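Local coordinates for L-lysine 6-oxidase (Marinomonas mediterranea, PDB 3WEV), which oxidises the side-chain amine of free L-lysine with a cysteine tryptophylquinone cofactor, releasing ammonium and the hydrogen peroxide that makes it antibacterial, at residues N397-F402 and S527-S532; V11-N16 and R57-V62; F273-D278 and D428-D433. All coordinates share one frame; numbering follows the deposited sequence. Where two conformers were deposited one is given.

Contact 1. Residues N397-F402 and S527-S532; sequences NVVEKF and SVNKAS. With LYS (lysine), chain M.
Lys401 reaches across to the backbone of Val528, and its side chain runs past that of Asn529. The contact lies at the base of a long beta hairpin, strands 530-543 and 557-571, where the loop leading in from strand 518-522 packs against the short strand 400-402. The Lys401 ammonium bonds to backbone carbonyls of that loop. CG of Lys401 is anti to its own carbonyl carbon (chi1 -65°) and the chain is fully extended beyond it, so the amine is carried straight into the loop. There NZ gives a weak hydrogen bond to Val528 O at 2.9 Å, while Glu525 O, its strongest partner, and Asn522 O accept further bonds. A lysine suits this place because three backbone carbonyls lie round one ammonium, which has an N-H for each; their dipoles would probably also ease the burial of a positive charge.

The aliphatic part of the same chain slides alongside the Asn529 amide in the opposite direction. OD1 of Asn529 lies 3.6 Å from Lys401 CG and 3.5 Å from CE, resting against methylenes rather than the ammonium. Val399 and Asn529 approach from opposite directions, with Val399 CG1, anti to the backbone N (chi1 168°), 3.8 Å from Asn529 ND2. The polar demand of ND2 is met elsewhere, by Ser387, and Val399 meets it with a methyl in a buried position, where hydrocarbon needs no partner. CG2, the second branch of Val399, looks toward Ser527 O at 4.2 Å.

Beyond Asn529 the chain enters the hairpin, and Ser388 OG bonds to both Asn529 N and Lys530 O. Lys530 places the contact beside the bound substrate, L-lysine, which Gln519 and Cys448 O also hold: extended beyond CG, Lys530 donates a 2.6 Å hydrogen bond from its NZ to the substrate carboxylate oxygen OXT.

Contact 2. Residues V11-N16 and R57-V62; sequences VARLGN and RRQGQV
Gln59 and Arg13 face each other as a hydrogen-bonded antiparallel pair in the mixed sheet of the N-terminal region, joining strands 4-13 and 58-66. Arg13 N gives to Gln59 O at 3.1 Å, and Gln59 N returns a bond to Arg13 O at 3.2 Å. Their side chains lie side by side on one face. Gln59 was modelled in two conformers; in one, its amide lies against CG of Arg13, with NE2 3.6 Å from CG, the guanidinium and amide planes stand 75° apart, and a water in the guanidinium plane accepts from both Arg13 NE and Gln59 NE2. Arginine offers hydrocarbon for this packing and a charged tip that reaches Glu452 in a salt bridge.

Val11, next in buried area, is held through its backbone: N bonds to Gln61 OE1 at 2.9 Å, nearly straight (170°) and on a lone pair in the carbonyl plane. A bend at chi2 (79°) turns the Gln61 amide toward the Val11 backbone, and NE2 bonds on to Val62 O.

Past the pair the segments stay close, Gly15 packing on Arg58, but the ladder is a single bridge. A glutamine side chain on one flank and a water joining Leu14 O to Arg57 O on the other supply bonds beyond the one backbone-paired position.

Contact 3. Residues F273-D278 and D428-D433; sequences FDLVPD and DYPVSD. With EDO (1,2-ethanediol), chain T.
The Tyr429 ring is met obliquely by Val276, whose CG2 comes 3.9 Å from CD1 and 4.2 Å from CE1, the two side chains crossing at about a right angle. Elsewhere round the ring, Arg297 makes a cation-pi contact and Phe266 of helix 261-272 packs with its plane tilted by about 45°. The tyrosine suits the place in two ways: its carbon ring takes the valine methyl, and its OH bonds to Asp298.

Beside it, CG of the Pro430 pyrrolidine ring lies against Leu275 O, 3.4 Å away. Pro430 is also the centre of an inverse gamma turn, closed by Val431 N bonding to Tyr429 O at 2.7 Å. The turn suits a proline, whose ring fixes phi and whose nitrogen has no hydrogen to satisfy.

Leu275 divides its branches between Pro430 and Val431. With CG anti to its backbone N (chi1 -180°), CD1 is 4.3 Å from Pro430 CG and CD2 comes 3.9 Å from Val431 CG2, the leucine and valine also crossing steeply.

The second loop then runs into helix 433-439. Ser432 is its N-cap, OG bonding to Met434 N. An ethanediol, probably from the crystallisation liquor, makes two hydrogen bonds here: one joins its O2 and Ser432 OG at 2.6 Å, and Asp433 N donates the other to O1 at 2.9 Å.

The loops themselves meet through van der Waals and hydrophobic contact, which implies that their polar groups bond within 428-433 or to the surroundings, as Tyr429 OH does to Asp298.

How the contacts relate
From the N terminus, contact 2 comes first: residues 57-62 return to 11-16, close a loop of 40 residues without helix, and join two strands of the N-terminal sheet. Contact 3 opens next, at 273-278 after helix 261-272, and before 428-433 completes it the chain passes 397-402, the first half of contact 1. Contact 1 closes only at 527-532, joining short strand 400-402 to the base of the 530-543/557-571 hairpin. Contacts 1 and 3 therefore cross, while contact 2 is in series with both. Contacts 1 and 2 lie about 36 Å apart between centres. Contacts 2 and 3 approach to about 9 Å at nearest atoms, and helix 433-439, leaving contact 3, touches Val11 and Gln61 of contact 2 through Ser438.

Contact 1. Residues N397-F402 and S527-S532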
loop_
_atom_site.group_PDB
_atom_site.type_symbol
_atom_site.label_atom_id
_atom_site.label_comp_id
_atom_site.label_asym_id
_atom_site.label_seq_id
_atom_site.Cartn_x
_atom_site.Cartn_y
_atom_site.Cartn_z
ATOM N N ASN B 397 -22.793 3.080 22.179
ATOM C CA ASN B 397 -21.522 2.438 22.467
ATOM C C ASN B 397 -20.987 2.939 23.816
ATOM O O ASN B 397 -21.039 4.155 24.100
ATOM C CB ASN B 397 -20.563 2.792 21.359
ATOM C CG ASN B 397 -19.238 2.088 21.492
ATOM O OD1 ASN B 397 -19.171 0.892 21.876
ATOM N ND2 ASN B 397 -18.162 2.799 21.102
ATOM N N VAL B 398 -20.522 2.018 24.637
ATOM C CA VAL B 398 -20.070 2.353 25.985
ATOM C C VAL B 398 -18.722 3.088 25.998
ATOM O O VAL B 398 -17.760 2.637 25.369
ATOM C CB VAL B 398 -20.022 1.109 26.860
ATOM C CG1 VAL B 398 -19.466 1.401 28.246
ATOM C CG2 VAL B 398 -21.438 0.587 27.037
ATOM N N VAL B 399 -18.717 4.236 26.671
ATOM C CA VAL B 399 -17.556 5.054 26.782
ATOM C C VAL B 399 -17.033 5.040 28.247
ATOM O O VAL B 399 -17.780 5.088 29.241
ATOM C CB VAL B 399 -17.868 6.488 26.344
ATOM C CG1 VAL B 399 -16.754 7.485 26.713
ATOM C CG2 VAL B 399 -18.234 6.507 24.889
ATOM N N GLU B 400 -15.708 5.071 28.362
ATOM C CA GLU B 400 -15.088 5.299 29.676
ATOM C C GLU B 400 -13.706 5.966 29.453
ATOM O O GLU B 400 -12.704 5.298 29.179
ATOM C CB GLU B 400 -14.900 3.979 30.428
ATOM C CG GLU B 400 -14.535 4.201 31.888
ATOM C CD GLU B 400 -13.845 3.013 32.559
ATOM O OE1 GLU B 400 -14.580 2.198 33.200
ATOM O OE2 GLU B 400 -12.598 2.900 32.412
ATOM N N LYS B 401 -13.683 7.281 29.515
ATOM C CA LYS B 401 -12.562 8.033 28.983
ATOM C C LYS B 401 -11.299 8.006 29.856
ATOM O O LYS B 401 -10.161 7.769 29.351
ATOM C CB LYS B 401 -12.951 9.459 28.791
ATOM C CG LYS B 401 -14.026 9.681 27.737
ATOM C CD LYS B 401 -14.153 11.173 27.510
ATOM C CE LYS B 401 -15.073 11.390 26.297
ATOM N NZ LYS B 401 -15.176 12.864 26.080
ATOM N N PHE B 402 -11.504 8.181 31.154
ATOM C CA PHE B 402 -10.394 8.326 32.116
ATOM C C PHE B 402 -10.405 7.319 33.253
ATOM O O PHE B 402 -11.468 6.841 33.643
ATOM C CB PHE B 402 -10.391 9.742 32.674
ATOM C CG PHE B 402 -10.216 10.822 31.611
ATOM C CD1 PHE B 402 -9.001 10.947 30.926
ATOM C CD2 PHE B 402 -11.249 11.646 31.266
ATOM C CE1 PHE B 402 -8.832 11.911 29.938
ATOM C CE2 PHE B 402 -11.094 12.632 30.286
ATOM C CZ PHE B 402 -9.890 12.755 29.608
ATOM N N SER B 527 -20.038 11.905 25.469
ATOM C CA SER B 527 -20.349 10.822 24.489
ATOM C C SER B 527 -19.363 10.695 23.300
ATOM O O SER B 527 -19.445 9.749 22.531
ATOM C CB SER B 527 -21.804 10.949 23.989
ATOM O OG SER B 527 -21.960 12.031 23.101
ATOM N N VAL B 528 -18.368 11.584 23.254
ATOM C CA VAL B 528 -17.516 11.680 22.102
ATOM C C VAL B 528 -16.086 11.387 22.436
ATOM O O VAL B 528 -15.510 12.009 23.318
ATOM C CB VAL B 528 -17.586 13.040 21.407
ATOM C CG1 VAL B 528 -16.657 13.024 20.189
ATOM C CG2 VAL B 528 -18.972 13.326 20.903
ATOM N N ASN B 529 -15.499 10.444 21.711
ATOM C CA ASN B 529 -14.041 10.289 21.732
ATOM C C ASN B 529 -13.316 10.791 20.471
ATOM O O ASN B 529 -12.262 11.451 20.586
ATOM C CB ASN B 529 -13.650 8.837 22.031
ATOM C CG ASN B 529 -13.604 8.534 23.522
ATOM O OD1 ASN B 529 -13.049 9.284 24.308
ATOM N ND2 ASN B 529 -14.144 7.409 23.896
ATOM N N LYS B 530 -13.888 10.524 19.297
ATOM C CA LYS B 530 -13.323 10.971 18.070
ATOM C C LYS B 530 -14.432 11.574 17.198
ATOM O O LYS B 530 -15.637 11.320 17.357
ATOM C CB LYS B 530 -12.562 9.854 17.348
ATOM C CG LYS B 530 -11.314 9.431 18.085
ATOM C CD LYS B 530 -10.599 8.326 17.409
ATOM C CE LYS B 530 -9.387 7.965 18.247
ATOM N NZ LYS B 530 -8.652 6.912 17.509
ATOM N N ALA B 531 -13.996 12.362 16.250
ATOM C CA ALA B 531 -14.893 13.047 15.335
ATOM C C ALA B 531 -14.161 13.213 14.009
ATOM O O ALA B 531 -12.953 13.043 13.950
ATOM C CB ALA B 531 -15.213 14.396 15.910
ATOM N N SER B 532 -14.899 13.524 12.939
ATOM C CA SER B 532 -14.269 13.951 11.727
ATOM C C SER B 532 -13.886 15.415 11.946
ATOM O O SER B 532 -14.640 16.152 12.582
ATOM C CB SER B 532 -15.223 13.819 10.538
ATOM O OG SER B 532 -16.223 14.796 10.645
HETATM N N LYS M . -4.616 4.627 20.134
HETATM C CA LYS M . -5.476 3.508 19.655
HETATM C C LYS M . -6.638 4.074 18.782
HETATM O O LYS M . -7.270 3.235 18.082
HETATM C CB LYS M . -5.922 2.602 20.830
HETATM C CG LYS M . -4.951 2.175 21.935
HETATM C CD LYS M . -5.067 0.719 22.383
HETATM C CE LYS M . -4.489 0.473 23.775
HETATM N NZ LYS M . -4.872 -0.398 24.695
HETATM O OXT LYS M . -6.987 5.302 18.727
#

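Contact 2. Residues V11-N16 and R57-V62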
loop_
_atom_site.group_PDB
_atom_site.type_symbol
_atom_site.label_atom_id
_atom_site.label_comp_id
_atom_site.label_asym_id
_atom_site.label_seq_id
_atom_site.Cartn_x
_atom_site.Cartn_y
_atom_site.Cartn_z
ATOM N N VAL B 11 1.840 -17.043 35.390
ATOM C CA VAL B 11 2.211 -16.074 34.351
ATOM C C VAL B 11 3.596 -16.353 33.855
ATOM O O VAL B 11 4.538 -16.368 34.620
ATOM C CB VAL B 11 2.153 -14.629 34.889
ATOM C CG1 VAL B 11 2.585 -13.666 33.795
ATOM C CG2 VAL B 11 0.749 -14.295 35.362
ATOM N N ALA B 12 3.690 -16.601 32.572
ATOM C CA ALA B 12 4.951 -16.747 31.918
ATOM C C ALA B 12 5.063 -15.619 30.846
ATOM O O ALA B 12 4.048 -15.048 30.441
ATOM C CB ALA B 12 5.034 -18.092 31.280
ATOM N N ARG B 13 6.280 -15.366 30.345
ATOM C CA ARG B 13 6.493 -14.313 29.340
ATOM C C ARG B 13 7.309 -14.817 28.162
ATOM O O ARG B 13 8.253 -15.603 28.302
ATOM C CB ARG B 13 7.236 -13.137 29.952
ATOM C CG ARG B 13 6.644 -12.658 31.250
ATOM C CD ARG B 13 5.921 -11.415 31.076
ATOM N NE ARG B 13 5.245 -10.933 32.260
ATOM C CZ ARG B 13 4.183 -10.158 32.187
ATOM N NH1 ARG B 13 3.746 -9.727 31.043
ATOM N NH2 ARG B 13 3.605 -9.751 33.262
ATOM N N LEU B 14 6.915 -14.365 26.992
ATOM C CA LEU B 14 7.498 -14.768 25.742
ATOM C C LEU B 14 8.947 -14.389 25.704
ATOM O O LEU B 14 9.367 -13.391 26.289
ATOM C CB LEU B 14 6.822 -14.013 24.624
ATOM C CG LEU B 14 5.339 -14.205 24.285
ATOM C CD1 LEU B 14 4.952 -13.259 23.155
ATOM C CD2 LEU B 14 4.963 -15.656 23.933
ATOM N N GLY B 15 9.726 -15.180 24.957
ATOM C CA GLY B 15 11.097 -14.855 24.728
ATOM C C GLY B 15 11.661 -15.603 23.536
ATOM O O GLY B 15 11.462 -16.825 23.401
ATOM N N ASN B 16 12.525 -14.920 22.783
ATOM C CA ASN B 16 13.131 -15.500 21.579
ATOM C C ASN B 16 14.584 -15.951 21.750
ATOM O O ASN B 16 15.240 -16.262 20.753
ATOM C CB ASN B 16 12.990 -14.522 20.408
ATOM C CG ASN B 16 13.697 -13.198 20.637
ATOM O OD1 ASN B 16 13.867 -12.707 21.773
ATOM N ND2 ASN B 16 14.019 -12.544 19.543
ATOM N N ARG B 57 15.136 -13.544 26.994
ATOM C CA ARG B 57 14.934 -14.819 27.694
ATOM C C ARG B 57 13.482 -15.029 28.130
ATOM O O ARG B 57 12.855 -14.133 28.698
ATOM C CB ARG B 57 15.852 -14.888 28.900
ATOM C CG ARG B 57 17.319 -14.784 28.501
ATOM C CD ARG B 57 18.199 -14.441 29.682
ATOM N NE ARG B 57 18.330 -15.553 30.644
ATOM C CZ ARG B 57 18.797 -15.461 31.881
ATOM N NH1 ARG B 57 19.150 -14.317 32.389
ATOM N NH2 ARG B 57 18.900 -16.548 32.620
ATOM N N ARG B 58 12.935 -16.211 27.857
ATOM C CA ARG B 58 11.651 -16.603 28.453
ATOM C C ARG B 58 11.650 -16.494 29.938
ATOM O O ARG B 58 12.714 -16.676 30.583
ATOM C CB ARG B 58 11.222 -18.015 28.026
ATOM C CG ARG B 58 10.841 -18.078 26.553
ATOM C CD ARG B 58 10.147 -19.404 26.148
ATOM N NE ARG B 58 11.051 -20.546 26.373
ATOM C CZ ARG B 58 10.697 -21.827 26.191
ATOM N NH1 ARG B 58 9.426 -22.143 25.849
ATOM N NH2 ARG B 58 11.596 -22.789 26.411
ATOM N N GLN B 59 10.465 -16.189 30.478
ATOM C CA GLN B 59 10.197 -16.264 31.872
ATOM C C GLN B 59 9.268 -17.405 32.099
ATOM O O GLN B 59 8.236 -17.504 31.444
ATOM C CB GLN B 59 9.523 -15.006 32.371
ATOM C CG GLN B 59 9.170 -14.940 33.822
ATOM C CD GLN B 59 8.631 -13.537 34.166
ATOM O OE1 GLN B 59 9.276 -12.570 33.872
ATOM N NE2 GLN B 59 7.480 -13.445 34.656
ATOM N N GLY B 60 9.634 -18.261 33.031
ATOM C CA GLY B 60 8.800 -19.442 33.308
ATOM C C GLY B 60 8.153 -19.323 34.632
ATOM O O GLY B 60 8.612 -18.588 35.488
ATOM N N GLN B 61 6.986 -19.981 34.780
ATOM C CA GLN B 61 6.278 -20.029 36.029
ATOM C C GLN B 61 6.439 -21.387 36.747
ATOM O O GLN B 61 6.038 -22.373 36.216
ATOM C CB GLN B 61 4.798 -19.799 35.852
ATOM C CG GLN B 61 4.028 -19.886 37.156
ATOM C CD GLN B 61 4.127 -18.636 38.022
ATOM O OE1 GLN B 61 3.622 -17.569 37.641
ATOM N NE2 GLN B 61 4.627 -18.776 39.215
ATOM N N VAL B 62 6.958 -21.341 37.981
ATOM C CA VAL B 62 6.995 -22.483 38.912
ATOM C C VAL B 62 5.630 -22.588 39.576
ATOM O O VAL B 62 5.104 -21.556 40.066
ATOM C CB VAL B 62 8.003 -22.229 40.011
ATOM C CG1 VAL B 62 7.991 -23.351 41.033
ATOM C CG2 VAL B 62 9.400 -22.112 39.427
HETATM O O HOH W 1 5.631 -11.268 35.073
HETATM O O HOH W 2 7.953 -18.245 29.045
HETATM O O HOH W 3 10.475 -12.653 28.769
#

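Contact 3. Residues F273-D278 and D428-D433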
loop_
_atom_site.group_PDB
_atom_site.type_symbol
_atom_site.label_atom_id
_atom_site.label_comp_id
_atom_site.label_asym_id
_atom_site.label_seq_id
_atom_site.Cartn_x
_atom_site.Cartn_y
_atom_site.Cartn_z
ATOM N N PHE B 273 -17.584 -13.078 46.020
ATOM C CA PHE B 273 -17.348 -14.419 46.646
ATOM C C PHE B 273 -17.121 -14.343 48.158
ATOM O O PHE B 273 -16.553 -15.220 48.732
ATOM C CB PHE B 273 -16.189 -15.082 45.952
ATOM C CG PHE B 273 -16.464 -15.394 44.537
ATOM C CD1 PHE B 273 -17.218 -16.502 44.207
ATOM C CD2 PHE B 273 -15.957 -14.592 43.507
ATOM C CE1 PHE B 273 -17.508 -16.804 42.877
ATOM C CE2 PHE B 273 -16.224 -14.897 42.184
ATOM C CZ PHE B 273 -17.005 -15.985 41.859
ATOM N N ASP B 274 -17.529 -13.254 48.790
ATOM C CA ASP B 274 -17.450 -13.160 50.241
ATOM C C ASP B 274 -16.022 -13.334 50.792
ATOM O O ASP B 274 -15.823 -13.795 51.935
ATOM C CB ASP B 274 -18.452 -14.201 50.875
ATOM C CG ASP B 274 -18.928 -13.779 52.253
ATOM O OD1 ASP B 274 -19.354 -12.599 52.373
ATOM O OD2 ASP B 274 -18.876 -14.612 53.214
ATOM N N LEU B 275 -15.030 -12.848 50.038
ATOM C CA LEU B 275 -13.669 -13.103 50.368
ATOM C C LEU B 275 -13.288 -12.416 51.675
ATOM O O LEU B 275 -12.455 -12.930 52.426
ATOM C CB LEU B 275 -12.752 -12.640 49.184
ATOM C CG LEU B 275 -11.257 -12.845 49.378
ATOM C CD1 LEU B 275 -10.887 -14.326 49.467
ATOM C CD2 LEU B 275 -10.486 -12.207 48.230
ATOM N N VAL B 276 -13.897 -11.267 51.951
ATOM C CA VAL B 276 -13.615 -10.524 53.188
ATOM C C VAL B 276 -14.915 -10.019 53.832
ATOM O O VAL B 276 -15.347 -8.861 53.653
ATOM C CB VAL B 276 -12.615 -9.377 52.993
ATOM C CG1 VAL B 276 -12.167 -8.844 54.358
ATOM C CG2 VAL B 276 -11.384 -9.817 52.170
ATOM N N PRO B 277 -15.603 -10.921 54.543
ATOM C CA PRO B 277 -16.917 -10.576 55.154
ATOM C C PRO B 277 -16.947 -9.263 55.967
ATOM O O PRO B 277 -17.933 -8.547 55.908
ATOM C CB PRO B 277 -17.239 -11.819 56.025
ATOM C CG PRO B 277 -16.445 -12.945 55.416
ATOM C CD PRO B 277 -15.159 -12.291 54.881
ATOM N N ASP B 278 -15.875 -8.905 56.678
ATOM C CA ASP B 278 -15.852 -7.637 57.412
ATOM C C ASP B 278 -15.824 -6.380 56.522
ATOM O O ASP B 278 -16.147 -5.282 56.985
ATOM C CB ASP B 278 -14.657 -7.547 58.368
ATOM C CG ASP B 278 -14.733 -8.523 59.555
ATOM O OD1 ASP B 278 -15.804 -9.093 59.825
ATOM O OD2 ASP B 278 -13.680 -8.713 60.203
ATOM N N ASP B 428 -3.263 -10.408 57.496
ATOM C CA ASP B 428 -3.287 -10.609 56.011
ATOM C C ASP B 428 -4.679 -11.006 55.555
ATOM O O ASP B 428 -5.441 -11.554 56.314
ATOM C CB ASP B 428 -2.287 -11.642 55.518
ATOM C CG ASP B 428 -0.905 -11.064 55.393
ATOM O OD1 ASP B 428 -0.471 -10.367 56.355
ATOM O OD2 ASP B 428 -0.276 -11.288 54.334
ATOM N N TYR B 429 -5.027 -10.645 54.332
ATOM C CA TYR B 429 -6.257 -11.129 53.737
ATOM C C TYR B 429 -6.148 -12.621 53.496
ATOM O O TYR B 429 -5.062 -13.099 53.353
ATOM C CB TYR B 429 -6.458 -10.408 52.437
ATOM C CG TYR B 429 -6.798 -8.967 52.569
ATOM C CD1 TYR B 429 -7.912 -8.573 53.287
ATOM C CD2 TYR B 429 -6.064 -8.006 51.913
ATOM C CE1 TYR B 429 -8.280 -7.252 53.360
ATOM C CE2 TYR B 429 -6.410 -6.692 51.985
ATOM C CZ TYR B 429 -7.498 -6.313 52.721
ATOM O OH TYR B 429 -7.829 -5.007 52.805
ATOM N N PRO B 430 -7.277 -13.348 53.380
ATOM C CA PRO B 430 -7.157 -14.797 53.133
ATOM C C PRO B 430 -6.867 -15.101 51.673
ATOM O O PRO B 430 -7.666 -15.689 50.955
ATOM C CB PRO B 430 -8.511 -15.365 53.605
ATOM C CG PRO B 430 -9.480 -14.215 53.495
ATOM C CD PRO B 430 -8.681 -12.935 53.602
ATOM N N VAL B 431 -5.695 -14.679 51.241
ATOM C CA VAL B 431 -5.230 -14.856 49.876
ATOM C C VAL B 431 -3.763 -15.233 49.983
ATOM O O VAL B 431 -2.986 -14.552 50.638
ATOM C CB VAL B 431 -5.343 -13.512 49.086
ATOM C CG1 VAL B 431 -4.743 -13.655 47.706
ATOM C CG2 VAL B 431 -6.798 -13.040 49.059
ATOM N N SER B 432 -3.352 -16.266 49.292
ATOM C CA SER B 432 -1.954 -16.649 49.286
ATOM C C SER B 432 -1.097 -15.624 48.560
ATOM O O SER B 432 -1.469 -15.154 47.509
ATOM C CB SER B 432 -1.805 -18.007 48.609
ATOM O OG SER B 432 -0.421 -18.227 48.290
ATOM N N ASP B 433 0.067 -15.341 49.124
ATOM C CA ASP B 433 1.122 -14.531 48.496
ATOM C C ASP B 433 1.603 -15.046 47.190
ATOM O O ASP B 433 2.006 -14.276 46.286
ATOM C CB ASP B 433 2.369 -14.460 49.399
ATOM C CG ASP B 433 2.166 -13.575 50.606
ATOM O OD1 ASP B 433 1.103 -12.900 50.694
ATOM O OD2 ASP B 433 3.076 -13.558 51.471
HETATM C C1 EDO T . 1.567 -17.617 52.199
HETATM O O1 EDO T . 0.834 -16.500 51.678
HETATM C C2 EDO T . 0.860 -18.807 51.597
HETATM O O2 EDO T . 1.225 -18.699 50.231
#